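PDB 2EP5: 350aa long hypothetical aspartate-semialdehyde dehydrogenase from Sulfolobus tokodaii, which probably reduces malonyl-CoA to malonate semialdehyde with NADPH, and belongs to the aspartate-semialdehyde dehydrogenase family. Local coordinates for residues I124-E130 and K214-L219; T264-F268 and Q283-V287. One frame throughout, in Å; residues are numbered along the deposited sequence.

Interaction 1: I124-E130 and K214-L219; sequences INWEHLE and KLNGKL
His-128 reaches into the bend that follows helix 204-215 and meets backbone there. Its NE2 donates to Gly-217 O over 2.9 Å; the bond is bent (130° at the hydrogen), and although the oxygen lies in the imidazole plane, the ring nitrogen sits well above the carbonyl plane, away from the lone pairs. On the same ring edge CE1 comes within 3.3 Å of Lys-214 O, the carbonyl that also accepts from Gly-217 N. A water bound to Leu-219 N takes a weak second bond from NE2. The imidazole gets there because CG stands anti to the carbonyl carbon (chi1 -70°), and Asn-125 CB lies over the centre of one ring face, which limits its tilt. A leucine here would probably leave Gly-217 O without its ring donor and the bend less firmly held.

Asn-125 also touches Leu-215: its CB is 3.5 Å from Leu-215 O, and its amide passes obliquely by the CD2 methyl. The amide itself is turned back to its own domain, bonded to Leu-119 O and Asn-121 N. Ile-124 brings only its CG2 branch to Leu-215 O, also at 3.5 Å.

At the other end Leu-219, with CG anti to its backbone N (chi1 173°), brings CD2 against both Glu-127 O (3.6 Å) and the side chain of Glu-130, which crosses it at roughly a right angle. The same methyl lies 3.3 Å from Glu-130 OE2, a close methyl-to-oxygen van der Waals contact, and 3.7 Å from Glu-130 CB, CG and CD.

Lys-214 spans the same boundary, its NZ bonded to the carbonyls of Arg-112, Asp-114 and Val-117. Together these contacts form part of the seam between the Rossmann-type NAD-binding domain and the dimerisation domain of this dehydrogenase family.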
ATOM      1  N   ILE A 124     -21.419  19.490 -20.201  1.00 28.96           N
ATOM      2  CA  ILE A 124     -21.897  20.541 -19.317  1.00 29.60           C
ATOM      3  C   ILE A 124     -22.137  21.934 -19.912  1.00 29.87           C
ATOM      4  O   ILE A 124     -23.197  22.526 -19.691  1.00 28.79           O
ATOM      5  CB  ILE A 124     -20.946  20.672 -18.104  1.00 29.69           C
ATOM      6  CG1 ILE A 124     -20.674  19.287 -17.509  1.00 30.78           C
ATOM      7  CG2 ILE A 124     -21.559  21.570 -17.044  1.00 30.83           C
ATOM      8  CD1 ILE A 124     -21.927  18.522 -17.118  1.00 30.58           C
ATOM      9  N   ASN A 125     -21.172  22.465 -20.659  1.00 29.39           N
ATOM     10  CA  ASN A 125     -21.329  23.808 -21.205  1.00 28.44           C
ATOM     11  C   ASN A 125     -20.722  24.043 -22.588  1.00 27.32           C
ATOM     12  O   ASN A 125     -19.988  25.011 -22.788  1.00 26.16           O
ATOM     13  CB  ASN A 125     -20.741  24.826 -20.217  1.00 27.06           C
ATOM     14  CG  ASN A 125     -19.252  24.632 -20.003  1.00 27.60           C
ATOM     15  OD1 ASN A 125     -18.733  23.528 -20.149  1.00 27.03           O
ATOM     16  ND2 ASN A 125     -18.560  25.700 -19.641  1.00 29.02           N
ATOM     17  N   TRP A 126     -21.035  23.176 -23.544  1.00 26.28           N
ATOM     18  CA  TRP A 126     -20.506  23.345 -24.890  1.00 25.21           C
ATOM     19  C   TRP A 126     -20.929  24.686 -25.490  1.00 24.89           C
ATOM     20  O   TRP A 126     -20.181  25.295 -26.257  1.00 22.90           O
ATOM     21  CB  TRP A 126     -20.963  22.201 -25.795  1.00 25.56           C
ATOM     22  CG  TRP A 126     -22.441  22.002 -25.855  1.00 26.06           C
ATOM     23  CD1 TRP A 126     -23.202  21.223 -25.029  1.00 25.68           C
ATOM     24  CD2 TRP A 126     -23.342  22.573 -26.810  1.00 27.22           C
ATOM     25  NE1 TRP A 126     -24.518  21.270 -25.416  1.00 25.53           N
ATOM     26  CE2 TRP A 126     -24.634  22.092 -26.506  1.00 25.70           C
ATOM     27  CE3 TRP A 126     -23.181  23.447 -27.895  1.00 27.56           C
ATOM     28  CZ2 TRP A 126     -25.760  22.453 -27.247  1.00 27.10           C
ATOM     29  CZ3 TRP A 126     -24.303  23.807 -28.633  1.00 28.29           C
ATOM     30  CH2 TRP A 126     -25.577  23.308 -28.304  1.00 27.31           C
ATOM     31  N   GLU A 127     -22.123  25.147 -25.116  1.00 25.74           N
ATOM     32  CA  GLU A 127     -22.666  26.413 -25.599  1.00 26.80           C
ATOM     33  C   GLU A 127     -21.753  27.592 -25.271  1.00 27.39           C
ATOM     34  O   GLU A 127     -21.761  28.611 -25.971  1.00 27.70           O
ATOM     35  CB  GLU A 127     -24.052  26.674 -24.990  1.00 29.42           C
ATOM     36  CG  GLU A 127     -25.079  25.588 -25.264  1.00 35.31           C
ATOM     37  CD  GLU A 127     -25.419  24.768 -24.021  1.00 39.33           C
ATOM     38  OE1 GLU A 127     -24.490  24.244 -23.360  1.00 38.10           O
ATOM     39  OE2 GLU A 127     -26.627  24.645 -23.712  1.00 41.39           O
ATOM     40  N   HIS A 128     -20.967  27.461 -24.209  1.00 25.42           N
ATOM     41  CA  HIS A 128     -20.075  28.540 -23.822  1.00 24.97           C
ATOM     42  C   HIS A 128     -19.029  28.860 -24.880  1.00 26.03           C
ATOM     43  O   HIS A 128     -18.407  29.920 -24.831  1.00 26.69           O
ATOM     44  CB  HIS A 128     -19.406  28.222 -22.483  1.00 24.39           C
ATOM     45  CG  HIS A 128     -20.347  28.256 -21.317  1.00 24.15           C
ATOM     46  ND1 HIS A 128     -19.918  28.175 -20.009  1.00 23.03           N
ATOM     47  CD2 HIS A 128     -21.695  28.379 -21.263  1.00 22.57           C
ATOM     48  CE1 HIS A 128     -20.959  28.254 -19.200  1.00 23.94           C
ATOM     49  NE2 HIS A 128     -22.050  28.379 -19.936  1.00 24.16           N
ATOM     50  N   LEU A 129     -18.840  27.954 -25.839  1.00 27.11           N
ATOM     51  CA  LEU A 129     -17.867  28.171 -26.915  1.00 28.31           C
ATOM     52  C   LEU A 129     -18.192  29.421 -27.740  1.00 28.74           C
ATOM     53  O   LEU A 129     -17.343  29.941 -28.465  1.00 29.06           O
ATOM     54  CB  LEU A 129     -17.806  26.947 -27.837  1.00 25.36           C
ATOM     55  CG  LEU A 129     -17.027  25.747 -27.289  1.00 25.06           C
ATOM     56  CD1 LEU A 129     -17.231  24.526 -28.178  1.00 23.22           C
ATOM     57  CD2 LEU A 129     -15.553  26.112 -27.198  1.00 22.49           C
ATOM     58  N   GLU A 130     -19.424  29.899 -27.624  1.00 29.79           N
ATOM     59  CA  GLU A 130     -19.835  31.089 -28.352  1.00 32.30           C
ATOM     60  C   GLU A 130     -18.959  32.275 -27.973  1.00 31.60           C
ATOM     61  O   GLU A 130     -18.890  33.262 -28.709  1.00 32.66           O
ATOM     62  CB  GLU A 130     -21.300  31.418 -28.063  1.00 34.31           C
ATOM     63  CG  GLU A 130     -22.271  30.337 -28.487  1.00 39.30           C
ATOM     64  CD  GLU A 130     -23.575  30.911 -28.997  1.00 43.66           C
ATOM     65  OE1 GLU A 130     -23.533  31.643 -30.009  1.00 46.52           O
ATOM     66  OE2 GLU A 130     -24.638  30.638 -28.393  1.00 44.47           O
ATOM     67  N   LYS A 214     -18.144  28.725 -13.082  1.00 19.96           N
ATOM     68  CA  LYS A 214     -18.122  29.031 -14.507  1.00 18.96           C
ATOM     69  C   LYS A 214     -18.659  27.874 -15.346  1.00 19.66           C
ATOM     70  O   LYS A 214     -19.366  28.087 -16.325  1.00 19.20           O
ATOM     71  CB  LYS A 214     -16.701  29.368 -14.947  1.00 17.66           C
ATOM     72  CG  LYS A 214     -16.605  29.894 -16.366  1.00 18.40           C
ATOM     73  CD  LYS A 214     -15.181  30.341 -16.665  1.00 16.90           C
ATOM     74  CE  LYS A 214     -15.064  30.936 -18.053  1.00 16.69           C
ATOM     75  NZ  LYS A 214     -13.697  31.472 -18.274  1.00 15.92           N
ATOM     76  N   LEU A 215     -18.322  26.646 -14.963  1.00 22.38           N
ATOM     77  CA  LEU A 215     -18.790  25.470 -15.693  1.00 23.00           C
ATOM     78  C   LEU A 215     -20.310  25.382 -15.707  1.00 24.49           C
ATOM     79  O   LEU A 215     -20.908  24.959 -16.701  1.00 25.09           O
ATOM     80  CB  LEU A 215     -18.220  24.202 -15.065  1.00 21.19           C
ATOM     81  CG  LEU A 215     -16.711  24.042 -15.242  1.00 23.13           C
ATOM     82  CD1 LEU A 215     -16.209  22.908 -14.358  1.00 19.43           C
ATOM     83  CD2 LEU A 215     -16.392  23.794 -16.721  1.00 18.31           C
ATOM     84  N   ASN A 216     -20.931  25.791 -14.603  1.00 23.47           N
ATOM     85  CA  ASN A 216     -22.381  25.742 -14.481  1.00 25.32           C
ATOM     86  C   ASN A 216     -23.044  27.065 -14.815  1.00 25.92           C
ATOM     87  O   ASN A 216     -24.246  27.223 -14.626  1.00 25.66           O
ATOM     88  CB  ASN A 216     -22.764  25.329 -13.061  1.00 26.91           C
ATOM     89  CG  ASN A 216     -22.296  23.933 -12.719  1.00 26.71           C
ATOM     90  OD1 ASN A 216     -22.812  22.950 -13.250  1.00 28.48           O
ATOM     91  ND2 ASN A 216     -21.302  23.838 -11.842  1.00 25.29           N
ATOM     92  N   GLY A 217     -22.251  28.008 -15.314  1.00 27.35           N
ATOM     93  CA  GLY A 217     -22.771  29.315 -15.659  1.00 26.59           C
ATOM     94  C   GLY A 217     -23.643  29.296 -16.891  1.00 27.99           C
ATOM     95  O   GLY A 217     -23.742  28.281 -17.584  1.00 28.28           O
ATOM     96  N   LYS A 218     -24.268  30.433 -17.173  1.00 28.43           N
ATOM     97  CA  LYS A 218     -25.156  30.557 -18.317  1.00 30.84           C
ATOM     98  C   LYS A 218     -24.654  31.626 -19.270  1.00 31.10           C
ATOM     99  O   LYS A 218     -24.200  32.685 -18.843  1.00 29.67           O
ATOM    100  CB  LYS A 218     -26.560  30.923 -17.835  1.00 33.57           C
ATOM    101  CG  LYS A 218     -27.634  30.926 -18.910  1.00 36.84           C
ATOM    102  CD  LYS A 218     -28.917  31.550 -18.362  1.00 40.81           C
ATOM    103  CE  LYS A 218     -30.113  31.326 -19.278  1.00 42.08           C
ATOM    104  NZ  LYS A 218     -30.531  29.891 -19.304  1.00 43.71           N
ATOM    105  N   LEU A 219     -24.737  31.339 -20.563  1.00 33.17           N
ATOM    106  CA  LEU A 219     -24.308  32.275 -21.595  1.00 34.26           C
ATOM    107  C   LEU A 219     -25.436  33.249 -21.898  1.00 35.98           C
ATOM    108  O   LEU A 219     -26.535  32.828 -22.243  1.00 36.13           O
ATOM    109  CB  LEU A 219     -23.956  31.523 -22.873  1.00 33.38           C
ATOM    110  CG  LEU A 219     -23.662  32.404 -24.085  1.00 33.62           C
ATOM    111  CD1 LEU A 219     -22.281  33.034 -23.942  1.00 29.79           C
ATOM    112  CD2 LEU A 219     -23.742  31.560 -25.345  1.00 33.31           C
TER
HETATM  113  O   HOH W   1     -25.186  28.379 -21.103  1.00 27.95           O

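Interaction 2: T264-F268 and Q283-V287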
ATOM      1  N   THR A 264     -32.869  11.422 -13.630  1.00 29.91           N
ATOM      2  CA  THR A 264     -32.281  12.539 -14.364  1.00 28.79           C
ATOM      3  C   THR A 264     -30.793  12.329 -14.647  1.00 28.50           C
ATOM      4  O   THR A 264     -30.318  12.619 -15.744  1.00 27.36           O
ATOM      5  CB  THR A 264     -32.473  13.879 -13.590  1.00 30.01           C
ATOM      6  OG1 THR A 264     -33.873  14.122 -13.388  1.00 27.16           O
ATOM      7  CG2 THR A 264     -31.877  15.043 -14.372  1.00 25.86           C
ATOM      8  N   LEU A 265     -30.067  11.819 -13.659  1.00 27.95           N
ATOM      9  CA  LEU A 265     -28.634  11.579 -13.809  1.00 27.19           C
ATOM     10  C   LEU A 265     -28.317  10.438 -14.774  1.00 28.29           C
ATOM     11  O   LEU A 265     -27.397  10.548 -15.583  1.00 27.89           O
ATOM     12  CB  LEU A 265     -28.002  11.271 -12.449  1.00 26.60           C
ATOM     13  CG  LEU A 265     -28.121  12.309 -11.330  1.00 26.22           C
ATOM     14  CD1 LEU A 265     -27.574  11.714 -10.047  1.00 27.32           C
ATOM     15  CD2 LEU A 265     -27.364  13.577 -11.698  1.00 26.37           C
ATOM     16  N   LYS A 266     -29.071   9.345 -14.686  1.00 29.42           N
ATOM     17  CA  LYS A 266     -28.833   8.194 -15.551  1.00 31.89           C
ATOM     18  C   LYS A 266     -29.239   8.464 -16.995  1.00 31.70           C
ATOM     19  O   LYS A 266     -28.716   7.851 -17.921  1.00 31.28           O
ATOM     20  CB  LYS A 266     -29.586   6.961 -15.025  1.00 34.78           C
ATOM     21  CG  LYS A 266     -31.096   7.050 -15.126  1.00 39.04           C
ATOM     22  CD  LYS A 266     -31.784   5.847 -14.491  1.00 42.65           C
ATOM     23  CE  LYS A 266     -31.599   4.566 -15.304  1.00 45.20           C
ATOM     24  NZ  LYS A 266     -30.193   4.066 -15.331  1.00 46.78           N
ATOM     25  N   ASN A 267     -30.170   9.390 -17.180  1.00 31.56           N
ATOM     26  CA  ASN A 267     -30.643   9.746 -18.510  1.00 31.84           C
ATOM     27  C   ASN A 267     -29.959  10.991 -19.056  1.00 31.77           C
ATOM     28  O   ASN A 267     -30.309  11.460 -20.137  1.00 33.29           O
ATOM     29  CB  ASN A 267     -32.152   9.992 -18.489  1.00 32.15           C
ATOM     30  CG  ASN A 267     -32.952   8.711 -18.401  1.00 34.07           C
ATOM     31  OD1 ASN A 267     -34.152   8.748 -18.137  1.00 34.84           O
ATOM     32  ND2 ASN A 267     -32.296   7.571 -18.631  1.00 33.53           N
ATOM     33  N   PHE A 268     -28.994  11.532 -18.320  1.00 30.56           N
ATOM     34  CA  PHE A 268     -28.316  12.734 -18.788  1.00 30.04           C
ATOM     35  C   PHE A 268     -27.479  12.513 -20.036  1.00 30.09           C
ATOM     36  O   PHE A 268     -26.513  11.747 -20.021  1.00 30.13           O
ATOM     37  CB  PHE A 268     -27.414  13.321 -17.703  1.00 28.93           C
ATOM     38  CG  PHE A 268     -26.743  14.609 -18.113  1.00 31.01           C
ATOM     39  CD1 PHE A 268     -27.501  15.746 -18.398  1.00 30.99           C
ATOM     40  CD2 PHE A 268     -25.353  14.686 -18.219  1.00 29.38           C
ATOM     41  CE1 PHE A 268     -26.885  16.943 -18.783  1.00 30.03           C
ATOM     42  CE2 PHE A 268     -24.726  15.873 -18.603  1.00 28.79           C
ATOM     43  CZ  PHE A 268     -25.493  17.005 -18.886  1.00 31.36           C
ATOM     44  N   GLN A 283     -23.179   7.086 -21.956  1.00 32.78           N
ATOM     45  CA  GLN A 283     -23.869   7.586 -20.765  1.00 32.72           C
ATOM     46  C   GLN A 283     -22.815   8.253 -19.882  1.00 30.41           C
ATOM     47  O   GLN A 283     -22.140   7.586 -19.099  1.00 32.43           O
ATOM     48  CB  GLN A 283     -24.544   6.436 -20.004  1.00 34.48           C
ATOM     49  CG  GLN A 283     -25.624   6.918 -19.040  1.00 40.59           C
ATOM     50  CD  GLN A 283     -26.252   5.803 -18.213  1.00 43.51           C
ATOM     51  OE1 GLN A 283     -26.667   4.768 -18.747  1.00 47.23           O
ATOM     52  NE2 GLN A 283     -26.340   6.017 -16.903  1.00 40.10           N
ATOM     53  N   PRO A 284     -22.667   9.585 -19.989  1.00 28.02           N
ATOM     54  CA  PRO A 284     -21.679  10.337 -19.204  1.00 25.52           C
ATOM     55  C   PRO A 284     -21.788  10.170 -17.696  1.00 24.69           C
ATOM     56  O   PRO A 284     -20.818  10.379 -16.972  1.00 25.07           O
ATOM     57  CB  PRO A 284     -21.900  11.776 -19.661  1.00 23.55           C
ATOM     58  CG  PRO A 284     -23.356  11.795 -19.991  1.00 25.88           C
ATOM     59  CD  PRO A 284     -23.547  10.502 -20.734  1.00 24.88           C
ATOM     60  N   ILE A 285     -22.970   9.793 -17.227  1.00 23.91           N
ATOM     61  CA  ILE A 285     -23.181   9.587 -15.806  1.00 25.31           C
ATOM     62  C   ILE A 285     -23.811   8.223 -15.569  1.00 26.02           C
ATOM     63  O   ILE A 285     -24.852   7.901 -16.138  1.00 26.17           O
ATOM     64  CB  ILE A 285     -24.112  10.663 -15.208  1.00 24.97           C
ATOM     65  CG1 ILE A 285     -23.524  12.062 -15.444  1.00 23.47           C
ATOM     66  CG2 ILE A 285     -24.302  10.400 -13.717  1.00 23.13           C
ATOM     67  CD1 ILE A 285     -24.472  13.216 -15.078  1.00 24.57           C
ATOM     68  N   ILE A 286     -23.165   7.415 -14.738  1.00 26.68           N
ATOM     69  CA  ILE A 286     -23.671   6.090 -14.407  1.00 26.51           C
ATOM     70  C   ILE A 286     -24.128   6.101 -12.952  1.00 28.03           C
ATOM     71  O   ILE A 286     -23.406   6.583 -12.072  1.00 28.93           O
ATOM     72  CB  ILE A 286     -22.576   5.012 -14.545  1.00 26.68           C
ATOM     73  CG1 ILE A 286     -22.137   4.890 -16.002  1.00 27.06           C
ATOM     74  CG2 ILE A 286     -23.086   3.673 -14.019  1.00 24.43           C
ATOM     75  CD1 ILE A 286     -20.916   3.993 -16.199  1.00 27.72           C
ATOM     76  N   VAL A 287     -25.325   5.580 -12.698  1.00 27.90           N
ATOM     77  CA  VAL A 287     -25.840   5.520 -11.332  1.00 25.77           C
ATOM     78  C   VAL A 287     -25.802   4.077 -10.830  1.00 27.07           C
ATOM     79  O   VAL A 287     -26.264   3.150 -11.501  1.00 27.16           O
ATOM     80  CB  VAL A 287     -27.285   6.065 -11.249  1.00 24.66           C
ATOM     81  CG1 VAL A 287     -27.820   5.905  -9.840  1.00 21.83           C
ATOM     82  CG2 VAL A 287     -27.310   7.541 -11.643  1.00 23.12           C
TER
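Leu-265, near the end of helix 258-266, packs on strand 285-287, the edge strand of the mixed sheet in the dimerisation domain; a beta-alpha-beta crossover joins the parallel strands 244-251 and 285-287 through helices 258-266 and 271-274, with strands 319-326 and 308-316 between them in the sheet. Leu-265 CB rests against two methyls, Val-287 CG2 at 3.9 Å and Ile-285 CG2 at 4.0 Å, while its carbonyl O lies 3.3 Å from Ile-285 CB. Beyond them Leu-265 and Val-287 both reach Ile-313 of the neighbouring strand 308-316.

Lys-266 contributes its backbone and CB rather than its amine: CB touches both Val-287 CG2 and Gln-283 NE2. The amide carbon CD of Gln-283 approaches Lys-266 O to 3.2 Å, but the NE2 hydrogens are poorly aimed at that oxygen.

Phe-268 closes the segment. With CG anti to the backbone N (chi1 -177°), the Phe-268 side chain crosses Ile-285 obliquely, with Ile-285 CD1 3.6 Å from Phe-268 CD2, and crosses Pro-284 nearly at a right angle. Pro-162, Glu-123 and Ile-124 also touch this side chain. The Phe-268 backbone takes part too, Phe-268 O resting 3.2 Å from Pro-284 CG.

The centres of the two interactions are about 19 Å apart, yet they meet at one point: Ile-124 CD1 touches the Phe-268 ring at CE2, 4.1 Å away. Ile-124 therefore faces two ways, offering CG2 to interaction 1 and CD1 to the Phe-268 ring of interaction 2, so helix 122-125 of the NAD-binding domain bears on two separate parts of the dimerisation domain. Interaction 1 is the nearer to the predicted catalytic centre: the side chain of Leu-215 lies about 10 Å from that of Cys-151, the predicted acyl-thioester nucleophile, and also touches Ser-157 in helix 151-160. Interaction 2 is packing within one domain, away from that site.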